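Local coordinates for Rho-related gtp-binding protein RHOD (Homo sapiens, PDB 2J1L) that belongs to the Rho branch of the Ras family of small GTP-binding proteins and holds guanosine-5'-diphosphate in its nucleotide pocket, at residues Pro140-Gly145 with Ala204-Ser209; Cys146-Arg151 with Leu192-His197; Ala184-Ser189 with His197-Glu202. All blocks are in the same frame, centred on the assembly; numbering follows the deposited sequence.

Contact 1 of 3, residues Pro140-Gly145 with Ala204-Ser209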
# COMPACT_ATOMS: atom_id res chain seq x y z
N PRO A 140 -0.01 4.03 -12.42
CA PRO A 140 0.60 4.76 -11.31
C PRO A 140 0.82 3.91 -10.06
O PRO A 140 -0.00 3.05 -9.74
CB PRO A 140 -0.43 5.87 -11.01
CG PRO A 140 -1.41 5.83 -12.12
CD PRO A 140 -1.40 4.45 -12.66
N ILE A 141 1.92 4.19 -9.36
CA ILE A 141 2.33 3.49 -8.15
C ILE A 141 2.29 4.45 -6.96
O ILE A 141 2.82 5.57 -7.05
CB ILE A 141 3.79 3.00 -8.25
CG1 ILE A 141 3.97 1.95 -9.36
CG2 ILE A 141 4.28 2.50 -6.88
N ILE A 142 1.64 4.00 -5.88
CA ILE A 142 1.77 4.57 -4.56
C ILE A 142 2.40 3.52 -3.65
O ILE A 142 1.95 2.37 -3.63
CB ILE A 142 0.42 4.86 -3.96
CG1 ILE A 142 -0.28 5.98 -4.70
CG2 ILE A 142 0.55 5.22 -2.49
CD1 ILE A 142 -1.66 6.24 -4.13
N VAL A 143 3.42 3.91 -2.89
CA VAL A 143 4.02 3.04 -1.87
C VAL A 143 3.28 3.26 -0.59
O VAL A 143 3.16 4.41 -0.16
CB VAL A 143 5.51 3.37 -1.62
CG1 VAL A 143 6.05 2.62 -0.39
CG2 VAL A 143 6.33 3.02 -2.85
N VAL A 144 2.79 2.19 0.05
CA VAL A 144 2.04 2.34 1.28
C VAL A 144 2.79 1.62 2.39
O VAL A 144 3.03 0.43 2.30
CB VAL A 144 0.57 1.76 1.14
CG1 VAL A 144 -0.26 1.93 2.45
CG2 VAL A 144 -0.16 2.41 -0.04
N GLY A 145 3.15 2.32 3.45
CA GLY A 145 3.72 1.67 4.64
C GLY A 145 2.64 1.28 5.63
O GLY A 145 1.93 2.15 6.10
N ALA A 204 -7.54 6.88 -5.41
CA ALA A 204 -8.56 7.34 -6.35
C ALA A 204 -8.14 8.61 -7.10
O ALA A 204 -8.25 8.68 -8.31
CB ALA A 204 -9.86 7.59 -5.62
N GLU A 205 -7.67 9.62 -6.37
CA GLU A 205 -7.27 10.88 -6.98
C GLU A 205 -6.17 10.61 -8.01
O GLU A 205 -6.27 11.01 -9.18
CB GLU A 205 -6.82 11.91 -5.91
CG GLU A 205 -8.00 12.74 -5.33
CD GLU A 205 -7.71 13.47 -3.98
OE1 GLU A 205 -7.28 12.82 -2.99
OE2 GLU A 205 -7.98 14.69 -3.90
N VAL A 206 -5.15 9.88 -7.58
CA VAL A 206 -4.06 9.50 -8.48
C VAL A 206 -4.55 8.75 -9.74
O VAL A 206 -4.18 9.11 -10.85
CB VAL A 206 -2.99 8.69 -7.73
CG1 VAL A 206 -1.96 8.13 -8.70
CG2 VAL A 206 -2.33 9.58 -6.68
N ALA A 207 -5.39 7.73 -9.57
CA ALA A 207 -5.85 6.93 -10.71
C ALA A 207 -6.59 7.78 -11.75
O ALA A 207 -6.35 7.67 -12.95
CB ALA A 207 -6.73 5.79 -10.24
N LEU A 208 -7.48 8.64 -11.26
CA LEU A 208 -8.26 9.51 -12.12
C LEU A 208 -7.43 10.62 -12.77
O LEU A 208 -7.68 10.99 -13.91
CB LEU A 208 -9.45 10.08 -11.34
CG LEU A 208 -10.48 9.00 -10.98
CD1 LEU A 208 -11.37 9.41 -9.82
CD2 LEU A 208 -11.33 8.64 -12.19
N SER A 209 -6.42 11.12 -12.06
CA SER A 209 -5.55 12.16 -12.61
C SER A 209 -4.69 11.68 -13.79
O SER A 209 -4.21 12.52 -14.57
CB SER A 209 -4.67 12.76 -11.53
OG SER A 209 -3.89 11.76 -10.91

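Contact 2 of 3, residues Cys146-Arg151 with Leu192-His197. With GDP (guanosine-5'-diphosphate), chain B.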
# COMPACT_ATOMS: atom_id res chain seq x y z
N CYS A 146 2.53 0.00 5.96
CA CYS A 146 1.46 -0.52 6.81
C CYS A 146 1.90 -0.86 8.26
O CYS A 146 3.09 -1.01 8.55
CB CYS A 146 0.90 -1.79 6.20
SG CYS A 146 0.17 -1.57 4.52
N LYS A 147 0.92 -0.99 9.15
CA LYS A 147 1.16 -1.32 10.55
C LYS A 147 2.02 -0.27 11.27
O LYS A 147 2.85 -0.62 12.12
CB LYS A 147 1.82 -2.69 10.67
CG LYS A 147 1.26 -3.78 9.80
CD LYS A 147 1.63 -5.15 10.38
CE LYS A 147 1.53 -6.26 9.35
NZ LYS A 147 2.42 -7.41 9.70
N THR A 148 1.81 1.01 10.95
CA THR A 148 2.60 2.10 11.56
C THR A 148 2.47 2.16 13.09
O THR A 148 3.29 2.77 13.78
CB THR A 148 2.21 3.47 10.98
OG1 THR A 148 0.81 3.70 11.19
CG2 THR A 148 2.52 3.54 9.48
N ASP A 149 1.44 1.51 13.62
CA ASP A 149 1.27 1.43 15.07
C ASP A 149 2.42 0.67 15.75
O ASP A 149 2.72 0.90 16.93
CB ASP A 149 -0.07 0.78 15.41
CG ASP A 149 -0.24 -0.58 14.78
OD1 ASP A 149 -0.33 -0.66 13.53
OD2 ASP A 149 -0.30 -1.57 15.54
N LEU A 150 3.07 -0.22 15.00
CA LEU A 150 4.11 -1.10 15.56
C LEU A 150 5.49 -0.45 15.77
O LEU A 150 6.36 -1.07 16.38
CB LEU A 150 4.23 -2.37 14.71
CG LEU A 150 3.01 -3.30 14.78
CD1 LEU A 150 3.30 -4.63 14.05
CD2 LEU A 150 2.61 -3.55 16.23
N ARG A 151 5.69 0.77 15.28
CA ARG A 151 6.87 1.57 15.65
C ARG A 151 6.87 1.87 17.14
O ARG A 151 7.92 1.84 17.78
CB ARG A 151 6.89 2.91 14.93
CG ARG A 151 6.98 2.81 13.43
CD ARG A 151 7.39 4.15 12.84
NE ARG A 151 7.52 4.04 11.39
CZ ARG A 151 6.79 4.68 10.48
NH1 ARG A 151 7.03 4.48 9.20
NH2 ARG A 151 5.83 5.52 10.83
N LEU A 192 -5.46 0.70 14.11
CA LEU A 192 -6.01 1.89 14.76
C LEU A 192 -6.93 2.68 13.84
O LEU A 192 -7.23 3.83 14.12
CB LEU A 192 -4.87 2.80 15.21
CG LEU A 192 -3.78 2.21 16.11
CD1 LEU A 192 -2.69 3.24 16.39
CD2 LEU A 192 -4.38 1.67 17.42
N HIS A 193 -7.36 2.07 12.73
CA HIS A 193 -8.06 2.80 11.67
C HIS A 193 -7.43 4.17 11.43
O HIS A 193 -8.11 5.18 11.36
CB HIS A 193 -9.54 3.00 12.02
CG HIS A 193 -10.32 1.74 12.22
ND1 HIS A 193 -9.84 0.66 12.94
CD2 HIS A 193 -11.59 1.41 11.86
CE1 HIS A 193 -10.76 -0.29 12.97
NE2 HIS A 193 -11.83 0.14 12.33
N ASP A 194 -6.11 4.19 11.32
CA ASP A 194 -5.39 5.45 11.19
C ASP A 194 -4.96 5.65 9.73
O ASP A 194 -4.11 4.94 9.21
CB ASP A 194 -4.18 5.43 12.13
CG ASP A 194 -3.34 6.71 12.07
OD1 ASP A 194 -3.82 7.75 11.57
OD2 ASP A 194 -2.18 6.66 12.56
N ASN A 195 -5.60 6.61 9.07
CA ASN A 195 -5.20 7.07 7.76
C ASN A 195 -5.49 6.10 6.61
O ASN A 195 -4.95 6.24 5.52
CB ASN A 195 -3.73 7.42 7.75
CG ASN A 195 -3.41 8.50 6.76
OD1 ASN A 195 -4.09 9.53 6.74
ND2 ASN A 195 -2.39 8.27 5.93
N VAL A 196 -6.38 5.15 6.86
CA VAL A 196 -6.67 4.10 5.90
C VAL A 196 -7.54 4.61 4.73
O VAL A 196 -7.23 4.34 3.56
CB VAL A 196 -7.31 2.89 6.61
CG1 VAL A 196 -7.86 1.88 5.60
CG2 VAL A 196 -6.25 2.24 7.53
N HIS A 197 -8.59 5.35 5.04
CA HIS A 197 -9.40 5.99 4.01
C HIS A 197 -8.60 6.97 3.18
O HIS A 197 -8.86 7.11 1.98
CB HIS A 197 -10.57 6.79 4.61
CG HIS A 197 -11.66 5.93 5.13
ND1 HIS A 197 -12.78 5.62 4.38
CD2 HIS A 197 -11.82 5.31 6.33
CE1 HIS A 197 -13.58 4.86 5.10
NE2 HIS A 197 -13.03 4.66 6.29
PB GDP B . -1.49 -9.84 4.12
O1B GDP B . -2.93 -9.67 3.76
O2B GDP B . -0.60 -8.94 3.34
O3B GDP B . -1.10 -11.28 3.88
O3A GDP B . -1.32 -9.46 5.66
PA GDP B . -2.63 -9.55 6.61
O1A GDP B . -3.64 -8.46 6.35
O2A GDP B . -3.30 -10.88 6.38
O5' GDP B . -2.02 -9.38 8.10
C5' GDP B . -0.86 -10.09 8.51
C4' GDP B . -0.67 -9.97 10.01
O4' GDP B . -0.41 -8.63 10.46
C3' GDP B . -1.94 -10.39 10.75
O3' GDP B . -1.63 -10.86 12.07
C2' GDP B . -2.70 -9.11 10.90
O2' GDP B . -3.60 -9.13 11.99
C1' GDP B . -1.56 -8.18 11.21
N9 GDP B . -1.91 -6.80 10.86
C8 GDP B . -2.51 -6.34 9.74
N7 GDP B . -2.60 -4.98 9.80
C5 GDP B . -2.06 -4.58 10.96
C6 GDP B . -1.84 -3.30 11.63
O6 GDP B . -2.20 -2.20 11.10
N1 GDP B . -1.25 -3.35 12.82
C2 GDP B . -0.85 -4.50 13.41
N2 GDP B . -0.26 -4.45 14.62
N3 GDP B . -1.02 -5.72 12.85
C4 GDP B . -1.61 -5.79 11.65

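Contact 3 of 3, residues Ala184-Ser189 with His197-Glu202. With GDP (guanosine-5'-diphosphate), chain B.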
# COMPACT_ATOMS: atom_id res chain seq x y z
N ALA A 184 3.44 8.73 -4.93
CA ALA A 184 3.35 9.16 -3.53
C ALA A 184 3.75 8.05 -2.57
O ALA A 184 3.83 6.87 -2.93
CB ALA A 184 1.93 9.61 -3.22
N TYR A 185 3.98 8.46 -1.33
CA TYR A 185 4.17 7.54 -0.23
C TYR A 185 3.23 7.90 0.89
O TYR A 185 3.13 9.06 1.28
CB TYR A 185 5.61 7.57 0.27
CG TYR A 185 5.78 6.82 1.57
CD1 TYR A 185 5.93 5.45 1.59
CD2 TYR A 185 5.75 7.49 2.79
CE1 TYR A 185 6.05 4.77 2.79
CE2 TYR A 185 5.88 6.81 3.99
CZ TYR A 185 6.02 5.47 3.98
OH TYR A 185 6.15 4.82 5.16
N LEU A 186 2.53 6.90 1.40
CA LEU A 186 1.57 7.08 2.46
C LEU A 186 1.74 5.99 3.48
O LEU A 186 2.33 4.95 3.22
CB LEU A 186 0.17 7.00 1.88
CG LEU A 186 -0.15 8.02 0.78
CD1 LEU A 186 -1.21 7.47 -0.20
CD2 LEU A 186 -0.59 9.34 1.43
N GLU A 187 1.22 6.25 4.66
CA GLU A 187 1.31 5.33 5.79
C GLU A 187 -0.02 5.24 6.49
O GLU A 187 -0.78 6.23 6.54
CB GLU A 187 2.27 5.87 6.81
CG GLU A 187 3.67 5.81 6.39
CD GLU A 187 4.59 6.30 7.49
OE1 GLU A 187 4.11 6.93 8.45
OE2 GLU A 187 5.81 6.04 7.37
N CYS A 188 -0.26 4.08 7.09
CA CYS A 188 -1.50 3.85 7.81
C CYS A 188 -1.32 2.72 8.79
O CYS A 188 -0.35 1.97 8.71
CB CYS A 188 -2.58 3.47 6.83
SG CYS A 188 -2.11 2.02 5.90
N SER A 189 -2.26 2.64 9.72
CA SER A 189 -2.40 1.50 10.60
C SER A 189 -3.83 1.00 10.46
O SER A 189 -4.76 1.72 10.79
CB SER A 189 -2.13 1.89 12.05
OG SER A 189 -2.39 0.80 12.93
N HIS A 197 -8.59 5.35 5.04
CA HIS A 197 -9.40 5.99 4.01
C HIS A 197 -8.60 6.97 3.18
O HIS A 197 -8.86 7.11 1.98
CB HIS A 197 -10.57 6.79 4.61
CG HIS A 197 -11.66 5.93 5.13
ND1 HIS A 197 -12.78 5.62 4.38
CD2 HIS A 197 -11.82 5.31 6.33
CE1 HIS A 197 -13.58 4.86 5.10
NE2 HIS A 197 -13.03 4.66 6.29
N ALA A 198 -7.69 7.70 3.82
CA ALA A 198 -6.84 8.62 3.09
C ALA A 198 -6.05 7.85 2.04
O ALA A 198 -5.95 8.30 0.91
CB ALA A 198 -5.89 9.38 4.02
N VAL A 199 -5.53 6.68 2.39
CA VAL A 199 -4.80 5.91 1.39
C VAL A 199 -5.66 5.67 0.15
O VAL A 199 -5.20 5.86 -0.97
CB VAL A 199 -4.29 4.54 1.91
CG1 VAL A 199 -3.58 3.81 0.81
CG2 VAL A 199 -3.36 4.73 3.12
N PHE A 200 -6.90 5.26 0.33
CA PHE A 200 -7.70 4.90 -0.83
C PHE A 200 -8.27 6.12 -1.55
O PHE A 200 -8.62 6.03 -2.71
CB PHE A 200 -8.79 3.92 -0.44
CG PHE A 200 -8.26 2.55 -0.14
CD1 PHE A 200 -8.03 1.63 -1.16
CD2 PHE A 200 -7.96 2.18 1.16
CE1 PHE A 200 -7.55 0.40 -0.90
CE2 PHE A 200 -7.47 0.91 1.42
CZ PHE A 200 -7.25 0.04 0.39
N GLN A 201 -8.34 7.25 -0.86
CA GLN A 201 -8.73 8.50 -1.50
C GLN A 201 -7.61 9.06 -2.37
O GLN A 201 -7.87 9.55 -3.47
CB GLN A 201 -9.11 9.55 -0.45
CG GLN A 201 -10.56 9.50 -0.06
CD GLN A 201 -10.91 10.58 0.90
OE1 GLN A 201 -11.59 11.54 0.53
NE2 GLN A 201 -10.45 10.46 2.14
N GLU A 202 -6.39 9.04 -1.86
CA GLU A 202 -5.23 9.38 -2.68
C GLU A 202 -5.15 8.46 -3.88
O GLU A 202 -4.98 8.90 -5.00
CB GLU A 202 -3.94 9.25 -1.89
CG GLU A 202 -3.37 10.60 -1.47
CD GLU A 202 -2.93 11.43 -2.67
OE1 GLU A 202 -1.86 11.13 -3.26
OE2 GLU A 202 -3.65 12.40 -3.00
PB GDP B . -1.49 -9.84 4.12
O1B GDP B . -2.93 -9.67 3.76
O2B GDP B . -0.60 -8.94 3.34
O3B GDP B . -1.10 -11.28 3.88
O3A GDP B . -1.32 -9.46 5.66
PA GDP B . -2.63 -9.55 6.61
O1A GDP B . -3.64 -8.46 6.35
O2A GDP B . -3.30 -10.88 6.38
O5' GDP B . -2.02 -9.38 8.10
C5' GDP B . -0.86 -10.09 8.51
C4' GDP B . -0.67 -9.97 10.01
O4' GDP B . -0.41 -8.63 10.46
C3' GDP B . -1.94 -10.39 10.75
O3' GDP B . -1.63 -10.86 12.07
C2' GDP B . -2.70 -9.11 10.90
O2' GDP B . -3.60 -9.13 11.99
C1' GDP B . -1.56 -8.18 11.21
N9 GDP B . -1.91 -6.80 10.86
C8 GDP B . -2.51 -6.34 9.74
N7 GDP B . -2.60 -4.98 9.80
C5 GDP B . -2.06 -4.58 10.96
C6 GDP B . -1.84 -3.30 11.63
O6 GDP B . -2.20 -2.20 11.10
N1 GDP B . -1.25 -3.35 12.82
C2 GDP B . -0.85 -4.50 13.41
N2 GDP B . -0.26 -4.45 14.62
N3 GDP B . -1.02 -5.72 12.85
C4 GDP B . -1.61 -5.79 11.65

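Contact 1 of 3, residues Pro140-Gly145 with Ala204-Ser209
The C-terminal helix of the Ras-type alpha/beta fold lies across one face of the central sheet, and here P140, just before strand 141-146, and I142, within it, meet V206 on that helix. Two apolar touches carry the contact, and V206 gives one methyl to each. Its CG1, placed anti to the backbone N (chi1 172°), comes alongside the proline ring, 3.6 Å from CB of P140. The ring's CG is a looser neighbour at 4.2 Å from the same CG1. The two side chains slide past each other in opposite directions, so the methyl brushes the flank of the ring. The second methyl, CG2, stands beside the backbone N of V206 and lies 4.3 Å from CD1 of I142. That isoleucine reaches the helix because its longer branch is fully stretched (chi2 178°), bringing CD1 forward.

The residue types suit these places. Proline is compact and rigid where the chain enters the sheet, its carbon ring offering an apolar flank. Isoleucine, branched at CB, fits the extended backbone of a strand, and V206 is suited to its place by being compact and apolar on the buried face of the helix. The main chains come nearest between P140 CA and A207 CA, 6.8 Å apart, consistent with the small side chain of A207. A207 also packs on V35 and V108, and I142 on L110 and L186, so neighbouring strands continue the same apolar layer. Such apolar packing of a final amphipathic helix on a mainly parallel sheet is typical of the G domain of Ras-like proteins.

Contact 2 of 3, residues Cys146-Arg151 with Leu192-His197
D149 and L192 meet in van der Waals contact, carbon to carbon: the leucine's CD1 lies 3.7 Å from CB of the aspartate, so the hydrocarbon part of D149 is backed by L192 while its carboxylate turns to the nucleotide. T148 and D194 merely approach, with OG1 and OD2 4.4 Å apart.

The hydrogen bonds belong to the guanine. OD1 of D149 accepts from N1 of guanosine-5'-diphosphate at 2.9 Å (155°), and OD2 accepts from N2 at 3.0 Å (161°). A carboxylate suits this edge because two acceptors meet two donors, fixing the group's rotation; chi1 of 56° turns it to the base while CB stays against L192. S189 OG gives OD1 a further bond and so helps position the carboxylate.

Van der Waals contacts with the base come from K147, whose extended aliphatic chain runs over one face, CG 3.6 Å from C5 and CD 3.5 Å from C4 of the nucleotide. Its NZ makes a weak bond to the ribose O4' and a salt bridge to D114. L150 CD2 packs 3.4 Å from N2 of the base. Together C146, K147, T148 and D149 form the guanine-recognising NKxD-type motif (G4) of Ras-family proteins, with cysteine first.

Contact 3 of 3, residues Ala184-Ser189 with His197-Glu202
OE2 of E187 is gripped twice: Y185 OH donates to it at 2.5 Å, and R151 NH1 forms a salt bridge with it. The phenol bond uses the anti lone pair of OE2, and the oxygen lies at the edge of the Y185 ring, in its plane. Two partners probably keep this carboxylate ionised and hold it against strand 184-187, on the side turned from segment 197-202 of helix 196-209.

The other side of the strand is largely apolar, and there L186 and C188 meet V199 while A184 and L186 meet E202. L186 carries most of the contact. Its CD1 comes down on the carbon stem of E202, 3.7 Å from CB, the two side chains crossing at about a right angle. The same CD1 lies 4.2 Å from CA of V199, and L186 CB is 4.4 Å from V199 CG2, so the leucine spans one turn of the helix. V199 CG2 also packs 4.0 Å from CB of C188. With its CG1 anti to the backbone N (chi1 179°), V199 has CG2 left to face the strand. Cysteine is small enough to sit over this methyl, and it also touches L50 and V144. E202 bends at chi2 (-66°), which brings OE1 back to a loose approach, 4.1 Å from the CB of A184.

Strand 184-187 and segment 197-202 run nearly antiparallel (161°), their axes 8.7 Å apart, as a strand and the helix that follows it in an alpha/beta layer commonly do. Beyond C188 the chain leads to S189, which belongs to the pocket of guanosine-5'-diphosphate. The chemistry implies a two-sided edge strand: charge and hydroxyl groups fasten one side, while packing that is mainly carbon to carbon, with even a glutamate lending its stem, seats the other on the helix.

Overall arrangement
From the N terminus, residues 140-145 come first and are joined by contact 1 to 204-209, closing the longest of the three loops. Inside it lie the other two: contact 2 links 146-151 to 192-197, and contact 3 links 184-189 to 197-202. These cross along the chain, since 184-189 falls between the segments of contact 2, and their ranges overlap at H197. Contacts 1 and 3 use helix 196-209, setting it against neighbouring parallel strands bonded to each other through V143 N to A184 O, while contact 2 uses the loop leading into it and adjoins the guanine end. N195 ND2 to E187 O ties contacts 2 and 3, so sheet, helix and nucleotide loops are connected.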